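Local coordinates for attaching and effacing protein, pathogenesis factor (Escherichia coli, PDB 4E9L) that probably mediates adhesion of Escherichia coli to host cells, as an intimin/invasin-family surface adhesin of which this piece holds tandem immunoglobulin-like domains, at residues W248-K251 with S255-A258; S197-A202 with V271-N276; G264-L269 with Y324-T329. All blocks are in the same frame, centred on the assembly; numbering follows the deposited sequence.

Interaction 1: W248-K251 with S255-A258; sequences WTEK and SYVA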
loop_
_atom_site.group_PDB
_atom_site.type_symbol
_atom_site.label_atom_id
_atom_site.label_comp_id
_atom_site.label_asym_id
_atom_site.label_seq_id
_atom_site.Cartn_x
_atom_site.Cartn_y
_atom_site.Cartn_z
ATOM N N TRP A 248 -2.170 -10.212 1.041
ATOM C CA TRP A 248 -1.422 -9.121 1.676
ATOM C C TRP A 248 -0.010 -9.576 2.062
ATOM O O TRP A 248 0.200 -10.748 2.392
ATOM C CB TRP A 248 -2.170 -8.588 2.906
ATOM C CG TRP A 248 -3.441 -7.884 2.518
ATOM C CD1 TRP A 248 -4.631 -8.467 2.186
ATOM C CD2 TRP A 248 -3.630 -6.467 2.381
ATOM N NE1 TRP A 248 -5.550 -7.503 1.840
ATOM C CE2 TRP A 248 -4.969 -6.262 1.972
ATOM C CE3 TRP A 248 -2.789 -5.352 2.530
ATOM C CZ2 TRP A 248 -5.484 -4.986 1.707
ATOM C CZ3 TRP A 248 -3.293 -4.084 2.268
ATOM C CH2 TRP A 248 -4.633 -3.906 1.879
ATOM N N THR A 249 0.942 -8.657 1.971
ATOM C CA THR A 249 2.333 -8.894 2.381
ATOM C C THR A 249 2.655 -7.952 3.517
ATOM O O THR A 249 2.630 -6.729 3.328
ATOM C CB THR A 249 3.329 -8.696 1.230
ATOM O OG1 THR A 249 2.946 -9.527 0.135
ATOM C CG2 THR A 249 4.781 -9.046 1.665
ATOM N N GLU A 250 3.033 -8.516 4.670
ATOM C CA GLU A 250 3.447 -7.722 5.816
ATOM C C GLU A 250 4.862 -7.224 5.579
ATOM O O GLU A 250 5.728 -8.005 5.167
ATOM C CB GLU A 250 3.343 -8.538 7.111
ATOM C CG GLU A 250 3.534 -7.646 8.329
ATOM C CD GLU A 250 3.236 -8.271 9.669
ATOM O OE1 GLU A 250 2.783 -9.436 9.715
ATOM O OE2 GLU A 250 3.446 -7.573 10.683
ATOM N N LYS A 251 5.077 -5.911 5.756
ATOM C CA LYS A 251 6.373 -5.269 5.494
ATOM C C LYS A 251 7.051 -4.787 6.775
ATOM O O LYS A 251 8.009 -4.023 6.715
ATOM C CB LYS A 251 6.226 -4.106 4.495
ATOM C CG LYS A 251 5.754 -4.492 3.096
ATOM C CD LYS A 251 6.831 -5.306 2.349
ATOM C CE LYS A 251 6.446 -5.618 0.934
ATOM N NZ LYS A 251 7.408 -6.560 0.298
ATOM N N SER A 255 2.838 -2.430 8.733
ATOM C CA SER A 255 2.604 -2.005 7.359
ATOM C C SER A 255 2.282 -3.253 6.535
ATOM O O SER A 255 2.965 -4.263 6.671
ATOM C CB SER A 255 3.849 -1.309 6.812
ATOM O OG SER A 255 3.630 -0.924 5.466
ATOM N N TYR A 256 1.241 -3.201 5.694
ATOM C CA TYR A 256 0.856 -4.356 4.848
ATOM C C TYR A 256 0.585 -3.838 3.460
ATOM O O TYR A 256 0.014 -2.759 3.316
ATOM C CB TYR A 256 -0.425 -5.051 5.367
ATOM C CG TYR A 256 -0.332 -5.507 6.800
ATOM C CD1 TYR A 256 -0.116 -6.845 7.111
ATOM C CD2 TYR A 256 -0.484 -4.604 7.854
ATOM C CE1 TYR A 256 -0.052 -7.275 8.434
ATOM C CE2 TYR A 256 -0.410 -5.022 9.182
ATOM C CZ TYR A 256 -0.190 -6.360 9.465
ATOM O OH TYR A 256 -0.097 -6.785 10.757
ATOM N N VAL A 257 0.970 -4.594 2.436
ATOM C CA VAL A 257 0.703 -4.140 1.061
ATOM C C VAL A 257 -0.037 -5.195 0.258
ATOM O O VAL A 257 0.125 -6.389 0.513
ATOM C CB VAL A 257 1.972 -3.648 0.304
ATOM C CG1 VAL A 257 2.635 -2.458 1.027
ATOM C CG2 VAL A 257 2.971 -4.799 0.079
ATOM N N ALA A 258 -0.814 -4.763 -0.749
ATOM C CA ALA A 258 -1.517 -5.699 -1.640
ATOM C C ALA A 258 -1.614 -5.060 -2.996
ATOM O O ALA A 258 -1.484 -3.835 -3.118
ATOM C CB ALA A 258 -2.922 -6.016 -1.099
HETATM O O HOH W 1 0.993 -8.865 -1.644
#
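Trp-248 lays its indole over the methyl group of Ala-258 partway along a beta hairpin, whose strands 244-252 and 255-261 run antiparallel at one side of a sheet in a bacterial immunoglobulin-like domain. The backbones are joined by a reciprocal pair between Thr-249 and Val-257, with Thr-249 N to Val-257 O and Val-257 N to Thr-249 O both 2.8 Å. Nearer the turn, Lys-251 N gives an almost straight bond to Ser-255 O. Between these lies the non-hydrogen-bonded pair Glu-250 and Tyr-256, and here the side chains run together, pointing the same way. The glutamate's chi1 (-170°, CG anti to the backbone N) sets Glu-250 CG 3.6 Å from Tyr-256 CE1, and the extended chain beyond carries the carboxylate on toward the hydroxyl end of the ring. Carboxylate and ring are turned only 30° from each other, yet their polar ends are held elsewhere: Glu-250 OE1 takes the N-H of Gly-228, while Tyr-256 OH bonds to Ile-226 O and Leu-229 N, tying the hairpin to the loop ahead of strand 231-236. On the sheet face of Thr-249 and Val-257, the lysine chain bends at chi2 and crosses the valine at about a right angle, bringing Lys-251 CE to 3.7 Å from Val-257 CG2. Toward Thr-249, a water hydrogen-bonds with Thr-249 OG1 and gives a weak bond to Val-257 O. On the tryptophan, the CH-pi contact is nearly centred: Ala-258 CB stands 3.5 Å from the centroid of the Trp-248 six-membered ring, 10° off its normal.

Interaction 2: S197-A202 with V271-N276; sequences SKVSVA and VMPLFN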
loop_
_atom_site.group_PDB
_atom_site.type_symbol
_atom_site.label_atom_id
_atom_site.label_comp_id
_atom_site.label_asym_id
_atom_site.label_seq_id
_atom_site.Cartn_x
_atom_site.Cartn_y
_atom_site.Cartn_z
ATOM N N SER A 197 -5.755 3.759 12.165
ATOM C CA SER A 197 -5.237 2.985 11.039
ATOM C C SER A 197 -5.551 3.709 9.728
ATOM O O SER A 197 -6.544 4.434 9.639
ATOM C CB SER A 197 -5.803 1.573 11.053
ATOM O OG SER A 197 -5.456 0.924 12.266
ATOM N N LYS A 198 -4.706 3.511 8.716
ATOM C CA LYS A 198 -4.872 4.243 7.464
ATOM C C LYS A 198 -4.590 3.376 6.271
ATOM O O LYS A 198 -3.616 2.611 6.281
ATOM C CB LYS A 198 -3.914 5.455 7.455
ATOM C CG LYS A 198 -4.190 6.479 6.350
ATOM C CD LYS A 198 -3.315 7.724 6.472
ATOM C CE LYS A 198 -3.487 8.656 5.296
ATOM N NZ LYS A 198 -2.663 9.884 5.451
ATOM N N VAL A 199 -5.396 3.558 5.219
ATOM C CA VAL A 199 -5.227 2.901 3.923
ATOM C C VAL A 199 -4.921 3.969 2.845
ATOM O O VAL A 199 -5.521 5.040 2.855
ATOM C CB VAL A 199 -6.379 1.923 3.527
ATOM C CG1 VAL A 199 -7.721 2.642 3.397
ATOM C CG2 VAL A 199 -6.053 1.193 2.213
ATOM N N SER A 200 -4.015 3.645 1.906
ATOM C CA SER A 200 -3.562 4.545 0.861
ATOM C C SER A 200 -3.358 3.754 -0.428
ATOM O O SER A 200 -3.053 2.576 -0.372
ATOM C CB SER A 200 -2.231 5.160 1.311
ATOM O OG SER A 200 -1.582 5.914 0.303
ATOM N N VAL A 201 -3.533 4.390 -1.588
ATOM C CA VAL A 201 -3.269 3.752 -2.890
ATOM C C VAL A 201 -2.121 4.528 -3.542
ATOM O O VAL A 201 -2.026 5.743 -3.351
ATOM C CB VAL A 201 -4.494 3.579 -3.839
ATOM C CG1 VAL A 201 -5.458 2.517 -3.312
ATOM C CG2 VAL A 201 -5.204 4.913 -4.108
ATOM N N ALA A 202 -1.225 3.822 -4.231
ATOM C CA ALA A 202 -0.049 4.416 -4.867
ATOM C C ALA A 202 -0.415 5.404 -5.991
ATOM O O ALA A 202 0.288 6.394 -6.181
ATOM C CB ALA A 202 0.860 3.324 -5.403
ATOM N N VAL A 271 -11.504 1.068 -1.803
ATOM C CA VAL A 271 -10.919 -0.115 -1.206
ATOM C C VAL A 271 -10.851 0.036 0.297
ATOM O O VAL A 271 -10.246 0.980 0.808
ATOM C CB VAL A 271 -9.558 -0.558 -1.840
ATOM C CG1 VAL A 271 -8.539 0.570 -1.882
ATOM C CG2 VAL A 271 -8.974 -1.801 -1.142
ATOM N N MET A 272 -11.463 -0.906 0.994
ATOM C CA MET A 272 -11.442 -0.955 2.445
ATOM C C MET A 272 -10.768 -2.270 2.882
ATOM O O MET A 272 -11.361 -3.333 2.693
ATOM C CB MET A 272 -12.867 -0.817 3.023
ATOM C CG MET A 272 -12.948 -0.960 4.559
ATOM S SD MET A 272 -11.842 0.182 5.433
ATOM C CE MET A 272 -12.855 1.700 5.332
ATOM N N PRO A 273 -9.536 -2.239 3.446
ATOM C CA PRO A 273 -8.961 -3.481 3.986
ATOM C C PRO A 273 -9.830 -3.909 5.160
ATOM O O PRO A 273 -10.450 -3.062 5.837
ATOM C CB PRO A 273 -7.571 -3.069 4.501
ATOM C CG PRO A 273 -7.340 -1.710 3.969
ATOM C CD PRO A 273 -8.688 -1.080 3.780
ATOM N N LEU A 274 -9.943 -5.228 5.336
ATOM C CA LEU A 274 -10.778 -5.803 6.375
ATOM C C LEU A 274 -9.972 -6.663 7.330
ATOM O O LEU A 274 -9.120 -7.447 6.898
ATOM C CB LEU A 274 -11.896 -6.676 5.764
ATOM C CG LEU A 274 -12.889 -6.049 4.783
ATOM C CD1 LEU A 274 -13.701 -7.130 4.088
ATOM C CD2 LEU A 274 -13.831 -5.073 5.467
ATOM N N PHE A 275 -10.257 -6.518 8.624
ATOM C CA PHE A 275 -9.678 -7.349 9.661
ATOM C C PHE A 275 -10.863 -8.002 10.379
ATOM O O PHE A 275 -11.743 -7.289 10.858
ATOM C CB PHE A 275 -8.756 -6.586 10.644
ATOM C CG PHE A 275 -8.304 -7.522 11.747
ATOM C CD1 PHE A 275 -7.569 -8.675 11.450
ATOM C CD2 PHE A 275 -8.701 -7.315 13.063
ATOM C CE1 PHE A 275 -7.237 -9.597 12.451
ATOM C CE2 PHE A 275 -8.340 -8.221 14.068
ATOM C CZ PHE A 275 -7.613 -9.355 13.755
ATOM N N ASN A 276 -10.920 -9.355 10.371
ATOM C CA ASN A 276 -12.015 -10.166 10.932
ATOM C C ASN A 276 -13.382 -9.727 10.388
ATOM O O ASN A 276 -14.344 -9.565 11.143
ATOM C CB ASN A 276 -11.972 -10.193 12.469
ATOM C CG ASN A 276 -10.866 -11.034 13.074
ATOM O OD1 ASN A 276 -10.269 -11.917 12.436
ATOM N ND2 ASN A 276 -10.594 -10.793 14.346
#
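Val-199 has the largest share of this contact, pressing its branched side chain against the ring of Pro-273 where the two sheets of an immunoglobulin-like beta sandwich face each other. Strand 198-201 is an outer strand of one sheet; strand 267-275 lies inside the other. Their local axes come within 8.0 Å, a separation bridged by side chains and not by backbone pairing, and their directions differ by 138°. The valine reaches across with CG2, placed anti to the backbone N, so that Val-199 CG2 meets Pro-273 CG at 3.6 Å. Its CB faces the same edge of the pyrrolidine, 3.8 Å from both Pro-273 CG and Pro-273 CD. The two groups cross obliquely, and the proline presents the CG-CD side of its ring. The other valine branch, CG1, turns toward the backbone of the facing strand and lies 4.0 Å from Val-271 O.

Val-271 makes the second, lighter touch. Its CG1 lies between the backbone N and the carbonyl carbon (chi1 53°) and comes 3.9 Å from Val-201 CG1, the two side chains sliding past each other in opposite directions. All four residues point their CB atoms at the facing strand, two from each side, and neighbours close the layer: Val-214 lies against both Val-199 and Val-201, Leu-216 against Pro-273, and Ala-285 against both Val-201 and Val-271. The strands find their backbone partners within their own sheets, as in the pairings of Ser-200 with Thr-215 and Val-271 with Ala-285. What joins these strands across the sandwich is therefore dispersion and the burial of hydrocarbon, so shape rather than bond direction sets how they fit.

Interaction 3: G264-L269 with Y324-T329; sequences GKTGEL and YGNPVT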
loop_
_atom_site.group_PDB
_atom_site.type_symbol
_atom_site.label_atom_id
_atom_site.label_comp_id
_atom_site.label_asym_id
_atom_site.label_seq_id
_atom_site.Cartn_x
_atom_site.Cartn_y
_atom_site.Cartn_z
ATOM N N GLY A 264 -12.347 -4.094 -16.654
ATOM C CA GLY A 264 -12.717 -3.283 -17.818
ATOM C C GLY A 264 -13.715 -2.158 -17.588
ATOM O O GLY A 264 -14.054 -1.411 -18.521
ATOM N N LYS A 265 -14.220 -2.059 -16.352
ATOM C CA LYS A 265 -15.223 -1.061 -15.984
ATOM C C LYS A 265 -14.542 0.187 -15.442
ATOM O O LYS A 265 -13.751 0.088 -14.506
ATOM C CB LYS A 265 -16.189 -1.659 -14.942
ATOM C CG LYS A 265 -17.587 -1.094 -15.034
ATOM C CD LYS A 265 -18.553 -1.906 -14.195
ATOM C CE LYS A 265 -19.937 -1.314 -14.244
ATOM N NZ LYS A 265 -20.716 -1.678 -13.024
ATOM N N THR A 266 -14.815 1.354 -16.054
ATOM C CA THR A 266 -14.220 2.625 -15.606
ATOM C C THR A 266 -15.136 3.248 -14.536
ATOM O O THR A 266 -16.297 2.846 -14.401
ATOM C CB THR A 266 -13.995 3.594 -16.775
ATOM O OG1 THR A 266 -15.264 3.953 -17.335
ATOM C CG2 THR A 266 -13.026 3.044 -17.842
ATOM N N GLY A 267 -14.626 4.249 -13.830
ATOM C CA GLY A 267 -15.390 4.943 -12.804
ATOM C C GLY A 267 -14.745 4.881 -11.434
ATOM O O GLY A 267 -13.593 4.453 -11.292
ATOM N N GLU A 268 -15.501 5.294 -10.409
ATOM C CA GLU A 268 -15.024 5.294 -9.035
ATOM C C GLU A 268 -14.903 3.894 -8.446
ATOM O O GLU A 268 -15.726 3.015 -8.695
ATOM C CB GLU A 268 -15.890 6.192 -8.122
ATOM C CG GLU A 268 -15.801 7.685 -8.418
ATOM C CD GLU A 268 -14.418 8.317 -8.483
ATOM O OE1 GLU A 268 -13.633 8.158 -7.518
ATOM O OE2 GLU A 268 -14.133 8.998 -9.496
ATOM N N LEU A 269 -13.879 3.721 -7.633
ATOM C CA LEU A 269 -13.564 2.502 -6.911
ATOM C C LEU A 269 -13.042 2.870 -5.510
ATOM O O LEU A 269 -12.207 3.765 -5.376
ATOM C CB LEU A 269 -12.475 1.741 -7.710
ATOM C CG LEU A 269 -11.965 0.412 -7.154
ATOM C CD1 LEU A 269 -13.101 -0.524 -6.871
ATOM C CD2 LEU A 269 -11.027 -0.255 -8.146
ATOM N N TYR A 324 -11.501 -2.755 -24.109
ATOM C CA TYR A 324 -12.862 -3.021 -23.643
ATOM C C TYR A 324 -13.920 -2.175 -24.342
ATOM O O TYR A 324 -15.098 -2.342 -24.055
ATOM C CB TYR A 324 -12.956 -2.763 -22.125
ATOM C CG TYR A 324 -11.878 -3.457 -21.331
ATOM C CD1 TYR A 324 -11.990 -4.807 -20.995
ATOM C CD2 TYR A 324 -10.754 -2.763 -20.892
ATOM C CE1 TYR A 324 -11.012 -5.444 -20.228
ATOM C CE2 TYR A 324 -9.761 -3.393 -20.144
ATOM C CZ TYR A 324 -9.903 -4.730 -19.798
ATOM O OH TYR A 324 -8.925 -5.353 -19.057
ATOM N N GLY A 325 -13.493 -1.261 -25.206
ATOM C CA GLY A 325 -14.384 -0.345 -25.913
ATOM C C GLY A 325 -14.588 0.968 -25.176
ATOM O O GLY A 325 -15.407 1.782 -25.608
ATOM N N ASN A 326 -13.860 1.197 -24.040
ATOM C CA ASN A 326 -14.016 2.465 -23.314
ATOM C C ASN A 326 -13.387 3.600 -24.127
ATOM O O ASN A 326 -12.252 3.449 -24.594
ATOM C CB ASN A 326 -13.343 2.430 -21.935
ATOM C CG ASN A 326 -13.963 1.431 -20.998
ATOM O OD1 ASN A 326 -15.172 1.458 -20.730
ATOM N ND2 ASN A 326 -13.151 0.532 -20.482
ATOM N N PRO A 327 -14.057 4.768 -24.226
ATOM C CA PRO A 327 -13.425 5.908 -24.923
ATOM C C PRO A 327 -12.182 6.403 -24.171
ATOM O O PRO A 327 -12.196 6.509 -22.942
ATOM C CB PRO A 327 -14.533 6.966 -24.979
ATOM C CG PRO A 327 -15.504 6.597 -23.921
ATOM C CD PRO A 327 -15.391 5.110 -23.677
ATOM N N VAL A 328 -11.078 6.623 -24.900
ATOM C CA VAL A 328 -9.839 7.098 -24.299
ATOM C C VAL A 328 -9.847 8.638 -24.321
ATOM O O VAL A 328 -9.629 9.259 -25.363
ATOM C CB VAL A 328 -8.555 6.456 -24.877
ATOM C CG1 VAL A 328 -7.300 7.050 -24.214
ATOM C CG2 VAL A 328 -8.587 4.939 -24.722
ATOM N N THR A 329 -10.155 9.234 -23.168
ATOM C CA THR A 329 -10.305 10.685 -23.020
ATOM C C THR A 329 -9.076 11.358 -22.370
ATOM O O THR A 329 -8.345 10.707 -21.634
ATOM C CB THR A 329 -11.652 10.972 -22.296
ATOM O OG1 THR A 329 -12.028 12.330 -22.453
ATOM C CG2 THR A 329 -11.644 10.590 -20.815
HETATM O O HOH W 2 -16.538 1.170 -18.461
#
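Gly-264 sits with its CA squarely over the Tyr-324 ring, which makes this the tight part of a contact between two successive immunoglobulin-like domains. The CH-pi geometry is close to ideal: Gly-264 CA is 3.4 Å from the centroid of the Tyr-324 ring and only 4° off the normal. Every ring carbon is within 3.8 Å of that one atom. The tyrosine takes up this pose with CG anti to its carbonyl carbon, turning one ring face to the loop ahead of strand 267-275.

Beside the ring, Asn-326 supplies the polar grip. Its ND2 donates to Gly-264 O over 2.9 Å with an N-H...O angle of 174°, and the acceptor lies almost in the amide plane, although the donor is tilted 30° from the plane of the carbonyl. Thr-266 approaches this amide from the opposite direction, its CG2 methyl 3.6 Å from Asn-326 ND2. Behind the contact, Asp-322 OD1 accepts from the backbone N of both Tyr-324 and Asn-326 and so ties down the turn that carries the two side chains.

Away from the ring the fit is looser and water enters. One water accepts from Thr-266 N and donates to Asn-326 OD1 at 2.7 Å, so the amide bonds directly through its nitrogen and indirectly through its oxygen. Small, partly hydrated and at the surface, this contact joins the loop between strands 255-261 and 267-275 to the loop between strands 313-319 and 337-339, an interdomain junction in the tandem immunoglobulin-like array of an intimin/invasin-family adhesin.

Interactions 1 and 2 belong to one immunoglobulin-like domain, their centres about 10 Å apart, and meet where Trp-248 CZ2 packs 4.0 Å from Pro-273 CB. Interaction 1 knits neighbouring strands within a sheet, combining backbone bonds with side chains that range from buried to exposed; interaction 2 is buried and purely apolar, joining that sheet to the facing one. Interaction 3 lies at the surface about 24 Å from interaction 2, measured between centres, and relies on a glycine over a tyrosine ring, one side-chain amide and a water. Strand 267-275 links these last two: one part faces the sandwich interior, while the loop at its start meets the next domain.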